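Local coordinates for putative peptidase (Bacteroides fragilis, PDB 5DYN), which is a putative cysteine peptidase of the clostripain family, probably cleaving and thereby activating the Bacteroides fragilis toxin, at residues Tyr148-Arg162 with Thr203-Arg217. Residues are numbered along the deposited sequence; the frame is centred on the assembly and turned at random.
With NA (sodium ion), chain I; NA (sodium ion), chain J; NA (sodium ion), chain G.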
loop_
_atom_site.group_PDB
_atom_site.type_symbol
_atom_site.label_atom_id
_atom_site.label_comp_id
_atom_site.label_asym_id
_atom_site.label_seq_id
_atom_site.Cartn_x
_atom_site.Cartn_y
_atom_site.Cartn_z
ATOM N N TYR B 148 -12.319 -7.795 -0.295
ATOM C CA TYR B 148 -10.892 -8.066 -0.459
ATOM C C TYR B 148 -10.322 -8.841 0.727
ATOM O O TYR B 148 -9.191 -9.323 0.674
ATOM C CB TYR B 148 -10.111 -6.761 -0.638
ATOM C CG TYR B 148 -10.492 -5.957 -1.859
ATOM C CD1 TYR B 148 -10.264 -6.446 -3.143
ATOM C CD2 TYR B 148 -11.063 -4.696 -1.728
ATOM C CE1 TYR B 148 -10.608 -5.707 -4.261
ATOM C CE2 TYR B 148 -11.407 -3.948 -2.839
ATOM C CZ TYR B 148 -11.178 -4.456 -4.102
ATOM O OH TYR B 148 -11.521 -3.707 -5.205
ATOM N N ASP B 149 -11.107 -8.945 1.796
ATOM C CA ASP B 149 -10.669 -9.615 3.014
ATOM C C ASP B 149 -11.279 -11.009 3.107
ATOM O O ASP B 149 -12.472 -11.165 3.360
ATOM C CB ASP B 149 -11.037 -8.779 4.242
ATOM C CG ASP B 149 -10.313 -9.229 5.503
ATOM O OD1 ASP B 149 -9.863 -10.396 5.564
ATOM O OD2 ASP B 149 -10.196 -8.409 6.440
ATOM N N ARG B 150 -10.441 -12.021 2.917
ATOM C CA ARG B 150 -10.907 -13.399 2.825
ATOM C C ARG B 150 -10.925 -14.100 4.180
ATOM O O ARG B 150 -11.252 -15.281 4.273
ATOM C CB ARG B 150 -10.031 -14.167 1.839
ATOM C CG ARG B 150 -10.193 -13.679 0.412
ATOM C CD ARG B 150 -11.536 -14.127 -0.126
ATOM N NE ARG B 150 -12.284 -13.046 -0.754
ATOM C CZ ARG B 150 -13.455 -13.214 -1.361
ATOM N NH1 ARG B 150 -14.004 -14.420 -1.421
ATOM N NH2 ARG B 150 -14.079 -12.179 -1.910
ATOM N N ARG B 151 -10.573 -13.358 5.225
ATOM C CA ARG B 151 -10.637 -13.852 6.595
ATOM C C ARG B 151 -12.032 -13.613 7.157
ATOM O O ARG B 151 -12.339 -12.505 7.600
ATOM C CB ARG B 151 -9.585 -13.159 7.462
ATOM C CG ARG B 151 -8.178 -13.246 6.898
ATOM C CD ARG B 151 -7.265 -12.200 7.505
ATOM N NE ARG B 151 -7.776 -10.851 7.281
ATOM C CZ ARG B 151 -7.138 -9.738 7.630
ATOM N NH1 ARG B 151 -5.953 -9.807 8.219
ATOM N NH2 ARG B 151 -7.684 -8.555 7.384
ATOM N N THR B 152 -12.869 -14.647 7.152
ATOM C CA THR B 152 -14.291 -14.481 7.456
ATOM C C THR B 152 -14.574 -13.994 8.877
ATOM O O THR B 152 -15.694 -13.585 9.177
ATOM C CB THR B 152 -15.074 -15.793 7.234
ATOM O OG1 THR B 152 -14.719 -16.747 8.243
ATOM C CG2 THR B 152 -14.777 -16.369 5.857
ATOM N N ASP B 153 -13.571 -14.037 9.748
ATOM C CA ASP B 153 -13.745 -13.535 11.106
ATOM C C ASP B 153 -13.313 -12.069 11.200
ATOM O O ASP B 153 -13.336 -11.469 12.276
ATOM C CB ASP B 153 -12.965 -14.397 12.107
ATOM C CG ASP B 153 -11.461 -14.301 11.920
ATOM O OD1 ASP B 153 -11.011 -14.096 10.774
ATOM O OD2 ASP B 153 -10.724 -14.440 12.921
ATOM N N LYS B 154 -12.930 -11.493 10.064
ATOM C CA LYS B 154 -12.539 -10.091 10.016
ATOM C C LYS B 154 -13.296 -9.330 8.925
ATOM O O LYS B 154 -14.074 -8.427 9.227
ATOM C CB LYS B 154 -11.031 -9.966 9.807
ATOM C CG LYS B 154 -10.211 -10.475 10.979
ATOM C CD LYS B 154 -8.722 -10.283 10.749
ATOM C CE LYS B 154 -7.912 -10.845 11.905
ATOM N NZ LYS B 154 -8.386 -10.303 13.204
ATOM N N GLN B 155 -13.065 -9.703 7.669
ATOM C CA GLN B 155 -13.755 -9.096 6.529
ATOM C C GLN B 155 -13.693 -7.568 6.576
ATOM O O GLN B 155 -14.716 -6.889 6.472
ATOM C CB GLN B 155 -15.212 -9.570 6.475
ATOM C CG GLN B 155 -15.355 -11.084 6.329
ATOM C CD GLN B 155 -16.784 -11.523 6.065
ATOM O OE1 GLN B 155 -17.621 -11.534 6.967
ATOM N NE2 GLN B 155 -17.069 -11.887 4.823
ATOM N N TYR B 156 -12.482 -7.041 6.735
ATOM C CA TYR B 156 -12.268 -5.611 6.934
ATOM C C TYR B 156 -12.503 -4.766 5.691
ATOM O O TYR B 156 -13.029 -3.661 5.777
ATOM C CB TYR B 156 -10.841 -5.352 7.421
ATOM C CG TYR B 156 -10.518 -5.890 8.794
ATOM C CD1 TYR B 156 -11.522 -6.173 9.712
ATOM C CD2 TYR B 156 -9.199 -6.102 9.176
ATOM C CE1 TYR B 156 -11.218 -6.660 10.973
ATOM C CE2 TYR B 156 -8.884 -6.588 10.430
ATOM C CZ TYR B 156 -9.895 -6.864 11.325
ATOM O OH TYR B 156 -9.573 -7.348 12.572
ATOM N N TYR B 157 -12.097 -5.281 4.536
ATOM C CA TYR B 157 -11.979 -4.447 3.347
ATOM C C TYR B 157 -12.936 -4.841 2.228
ATOM O O TYR B 157 -12.897 -5.964 1.727
ATOM C CB TYR B 157 -10.538 -4.491 2.832
ATOM C CG TYR B 157 -9.510 -4.439 3.937
ATOM C CD1 TYR B 157 -9.187 -3.236 4.555
ATOM C CD2 TYR B 157 -8.871 -5.594 4.372
ATOM C CE1 TYR B 157 -8.252 -3.185 5.574
ATOM C CE2 TYR B 157 -7.936 -5.551 5.390
ATOM C CZ TYR B 157 -7.631 -4.345 5.986
ATOM O OH TYR B 157 -6.701 -4.298 6.997
ATOM N N TYR B 158 -13.792 -3.901 1.841
ATOM C CA TYR B 158 -14.696 -4.088 0.713
ATOM C C TYR B 158 -14.403 -3.065 -0.373
ATOM O O TYR B 158 -13.827 -2.013 -0.103
ATOM C CB TYR B 158 -16.151 -3.964 1.154
ATOM C CG TYR B 158 -16.642 -5.100 2.013
ATOM C CD1 TYR B 158 -16.437 -5.095 3.386
ATOM C CD2 TYR B 158 -17.322 -6.175 1.454
ATOM C CE1 TYR B 158 -16.894 -6.133 4.180
ATOM C CE2 TYR B 158 -17.784 -7.215 2.238
ATOM C CZ TYR B 158 -17.565 -7.190 3.599
ATOM O OH TYR B 158 -18.021 -8.223 4.384
ATOM N N ASP B 159 -14.803 -3.368 -1.601
ATOM C CA ASP B 159 -14.605 -2.435 -2.699
ATOM C C ASP B 159 -15.489 -1.201 -2.523
ATOM O O ASP B 159 -16.707 -1.313 -2.406
ATOM C CB ASP B 159 -14.893 -3.110 -4.037
ATOM C CG ASP B 159 -14.618 -2.200 -5.211
ATOM O OD1 ASP B 159 -13.432 -2.033 -5.568
ATOM O OD2 ASP B 159 -15.587 -1.647 -5.773
ATOM N N LEU B 160 -14.864 -0.028 -2.499
ATOM C CA LEU B 160 -15.574 1.225 -2.261
ATOM C C LEU B 160 -16.620 1.515 -3.330
ATOM O O LEU B 160 -17.761 1.860 -3.018
ATOM C CB LEU B 160 -14.582 2.389 -2.176
ATOM C CG LEU B 160 -15.188 3.792 -2.083
ATOM C CD1 LEU B 160 -15.959 3.960 -0.787
ATOM C CD2 LEU B 160 -14.107 4.855 -2.212
ATOM N N ASP B 161 -16.228 1.370 -4.590
ATOM C CA ASP B 161 -17.120 1.669 -5.701
ATOM C C ASP B 161 -18.367 0.788 -5.701
ATOM O O ASP B 161 -19.479 1.280 -5.891
ATOM C CB ASP B 161 -16.384 1.519 -7.031
ATOM C CG ASP B 161 -17.315 1.615 -8.222
ATOM O OD1 ASP B 161 -17.629 2.752 -8.637
ATOM O OD2 ASP B 161 -17.733 0.555 -8.740
ATOM N N ARG B 162 -18.183 -0.509 -5.484
ATOM C CA ARG B 162 -19.309 -1.435 -5.478
ATOM C C ARG B 162 -20.218 -1.205 -4.275
ATOM O O ARG B 162 -21.423 -1.445 -4.343
ATOM C CB ARG B 162 -18.813 -2.882 -5.502
ATOM C CG ARG B 162 -18.146 -3.289 -6.807
ATOM C CD ARG B 162 -19.140 -3.320 -7.961
ATOM N NE ARG B 162 -19.318 -2.011 -8.581
ATOM C CZ ARG B 162 -20.214 -1.743 -9.527
ATOM N NH1 ARG B 162 -21.023 -2.696 -9.970
ATOM N NH2 ARG B 162 -20.299 -0.520 -10.028
ATOM N N THR B 203 -11.902 -15.624 -6.094
ATOM C CA THR B 203 -12.237 -14.853 -7.287
ATOM C C THR B 203 -12.193 -13.345 -7.034
ATOM O O THR B 203 -12.734 -12.848 -6.044
ATOM C CB THR B 203 -13.639 -15.231 -7.820
ATOM O OG1 THR B 203 -13.697 -16.641 -8.068
ATOM C CG2 THR B 203 -13.948 -14.482 -9.107
ATOM N N MET B 204 -11.532 -12.627 -7.935
ATOM C CA MET B 204 -11.565 -11.173 -7.930
ATOM C C MET B 204 -12.670 -10.694 -8.862
ATOM O O MET B 204 -12.544 -10.811 -10.081
ATOM C CB MET B 204 -10.217 -10.595 -8.361
ATOM C CG MET B 204 -10.194 -9.077 -8.439
ATOM S SD MET B 204 -10.313 -8.319 -6.810
ATOM C CE MET B 204 -8.733 -8.778 -6.105
ATOM N N ASN B 205 -13.750 -10.169 -8.287
ATOM C CA ASN B 205 -14.887 -9.690 -9.071
ATOM C C ASN B 205 -14.469 -8.713 -10.163
ATOM O O ASN B 205 -13.641 -7.830 -9.941
ATOM C CB ASN B 205 -15.928 -9.040 -8.160
ATOM C CG ASN B 205 -16.609 -10.041 -7.255
ATOM O OD1 ASN B 205 -16.321 -11.236 -7.309
ATOM N ND2 ASN B 205 -17.511 -9.558 -6.407
ATOM N N GLN B 206 -15.049 -8.888 -11.345
ATOM C CA GLN B 206 -14.629 -8.144 -12.523
ATOM C C GLN B 206 -15.041 -6.677 -12.458
ATOM O O GLN B 206 -14.514 -5.853 -13.204
ATOM C CB GLN B 206 -15.198 -8.795 -13.787
ATOM C CG GLN B 206 -14.658 -10.201 -14.064
ATOM C CD GLN B 206 -13.147 -10.232 -14.260
ATOM O OE1 GLN B 206 -12.571 -9.348 -14.896
ATOM N NE2 GLN B 206 -12.498 -11.253 -13.705
ATOM N N ASP B 207 -15.974 -6.351 -11.566
ATOM C CA ASP B 207 -16.438 -4.973 -11.437
ATOM C C ASP B 207 -15.784 -4.245 -10.261
ATOM O O ASP B 207 -16.114 -3.095 -9.975
ATOM C CB ASP B 207 -17.965 -4.927 -11.298
ATOM C CG ASP B 207 -18.480 -5.779 -10.152
ATOM O OD1 ASP B 207 -17.662 -6.279 -9.351
ATOM O OD2 ASP B 207 -19.715 -5.939 -10.047
ATOM N N ALA B 208 -14.865 -4.920 -9.577
ATOM C CA ALA B 208 -14.081 -4.273 -8.532
ATOM C C ALA B 208 -13.172 -3.220 -9.166
ATOM O O ALA B 208 -12.747 -3.371 -10.312
ATOM C CB ALA B 208 -13.269 -5.292 -7.755
ATOM N N LYS B 209 -12.878 -2.155 -8.428
ATOM C CA LYS B 209 -12.115 -1.049 -8.992
ATOM C C LYS B 209 -10.742 -0.889 -8.341
ATOM O O LYS B 209 -9.926 -0.090 -8.800
ATOM C CB LYS B 209 -12.910 0.253 -8.875
ATOM C CG LYS B 209 -14.291 0.203 -9.524
ATOM C CD LYS B 209 -14.235 -0.300 -10.958
ATOM C CE LYS B 209 -15.547 -0.036 -11.690
ATOM N NZ LYS B 209 -16.714 -0.666 -11.012
ATOM N N GLY B 210 -10.492 -1.641 -7.272
ATOM C CA GLY B 210 -9.159 -1.720 -6.697
ATOM C C GLY B 210 -8.839 -0.826 -5.512
ATOM O O GLY B 210 -7.684 -0.738 -5.097
ATOM N N LEU B 211 -9.852 -0.164 -4.965
ATOM C CA LEU B 211 -9.669 0.656 -3.771
ATOM C C LEU B 211 -10.648 0.209 -2.700
ATOM O O LEU B 211 -11.859 0.197 -2.924
ATOM C CB LEU B 211 -9.864 2.140 -4.085
ATOM C CG LEU B 211 -9.561 3.120 -2.945
ATOM C CD1 LEU B 211 -8.077 3.112 -2.602
ATOM C CD2 LEU B 211 -10.029 4.524 -3.296
ATOM N N SER B 212 -10.126 -0.164 -1.536
ATOM C CA SER B 212 -10.971 -0.732 -0.495
ATOM C C SER B 212 -11.555 0.326 0.431
ATOM O O SER B 212 -11.078 1.460 0.489
ATOM C CB SER B 212 -10.191 -1.751 0.334
ATOM O OG SER B 212 -9.331 -1.097 1.248
ATOM N N THR B 213 -12.595 -0.069 1.155
ATOM C CA THR B 213 -13.194 0.765 2.181
ATOM C C THR B 213 -13.614 -0.100 3.359
ATOM O O THR B 213 -13.794 -1.309 3.220
ATOM C CB THR B 213 -14.422 1.527 1.659
ATOM O OG1 THR B 213 -14.938 2.371 2.697
ATOM C CG2 THR B 213 -15.509 0.548 1.230
ATOM N N TYR B 214 -13.768 0.521 4.522
ATOM C CA TYR B 214 -14.317 -0.180 5.669
ATOM C C TYR B 214 -15.836 -0.085 5.637
ATOM O O TYR B 214 -16.401 0.834 5.042
ATOM C CB TYR B 214 -13.763 0.387 6.980
ATOM C CG TYR B 214 -14.330 -0.278 8.216
ATOM C CD1 TYR B 214 -13.966 -1.573 8.560
ATOM C CD2 TYR B 214 -15.231 0.389 9.033
ATOM C CE1 TYR B 214 -14.483 -2.185 9.683
ATOM C CE2 TYR B 214 -15.755 -0.216 10.159
ATOM C CZ TYR B 214 -15.378 -1.501 10.479
ATOM O OH TYR B 214 -15.898 -2.103 11.601
ATOM N N ILE B 215 -16.496 -1.060 6.253
ATOM C CA ILE B 215 -17.940 -1.021 6.422
ATOM C C ILE B 215 -18.275 -1.449 7.844
ATOM O O ILE B 215 -17.844 -2.514 8.288
ATOM C CB ILE B 215 -18.675 -1.935 5.416
ATOM C CG1 ILE B 215 -18.322 -1.555 3.976
ATOM C CG2 ILE B 215 -20.178 -1.855 5.627
ATOM C CD1 ILE B 215 -18.954 -2.446 2.938
ATOM N N PRO B 216 -19.024 -0.604 8.570
ATOM C CA PRO B 216 -19.452 -0.907 9.939
ATOM C C PRO B 216 -20.259 -2.202 10.024
ATOM O O PRO B 216 -20.928 -2.590 9.065
ATOM C CB PRO B 216 -20.312 0.304 10.311
ATOM C CG PRO B 216 -19.786 1.406 9.464
ATOM C CD PRO B 216 -19.418 0.754 8.162
ATOM N N ARG B 217 -20.188 -2.859 11.176
ATOM C CA ARG B 217 -20.845 -4.141 11.382
ATOM C C ARG B 217 -21.211 -4.282 12.852
ATOM O O ARG B 217 -20.461 -3.848 13.727
ATOM C CB ARG B 217 -19.932 -5.285 10.939
ATOM C CG ARG B 217 -18.650 -5.355 11.756
ATOM C CD ARG B 217 -17.478 -5.818 10.933
ATOM N NE ARG B 217 -17.275 -4.986 9.754
ATOM C CZ ARG B 217 -16.474 -5.323 8.752
ATOM N NH1 ARG B 217 -15.811 -6.470 8.801
ATOM N NH2 ARG B 217 -16.337 -4.524 7.704
HETATM NA NA NA I . -18.246 -6.871 -6.783
HETATM NA NA NA J . -7.347 -2.871 1.725
HETATM NA NA NA G . -15.370 4.764 3.878
HETATM O O HOH W 1 -13.201 0.570 -5.157
#
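Gln155 O lies at the edge of the Arg217 guanidinium, where NH1 donates to it at 2.6 Å from well above the carbonyl plane; Tyr214 CE1 covers one face. Arg217 NE and NH2 both grip Ile215 O, fixing the group's rotation. The Tyr158 ring has Arg217 NH2 at its edge, and Ile215 CD1 packs 3.6 Å from its CG. Tyr148 receives Met204 SD at its ring edge, a Met-aromatic contact with SD 3.7 Å from CE1. The backbones of Tyr158 and Thr213 form a hydrogen-bonded antiparallel pair, followed by a bond from Leu160 N to Leu211 O. This ribbon, 158-159 with 212-213, is separate from the five-stranded mixed sheet of this clostripain-family portion and leads straight into helix 160-167. Asp159, its CG anti to the backbone N (chi1 -177°), turns OD1 to Lys209 N (2.9 Å) and Tyr148 OH (2.6 Å); its OD2 caps the helix at Arg162 N. Beyond, Asp161 OD2 takes Lys209 NZ at 2.8 Å and the side-on grip of Arg162, while Asp161 OD1 hydrogen-bonds to Tyr174 OH. Asp207 joins this network through a weak salt bridge to Arg162 and also binds a sodium ion. The buried carboxylate of Asp159 thus ties ribbon, helix start and loop together, and its several donors would probably stabilise its negative charge.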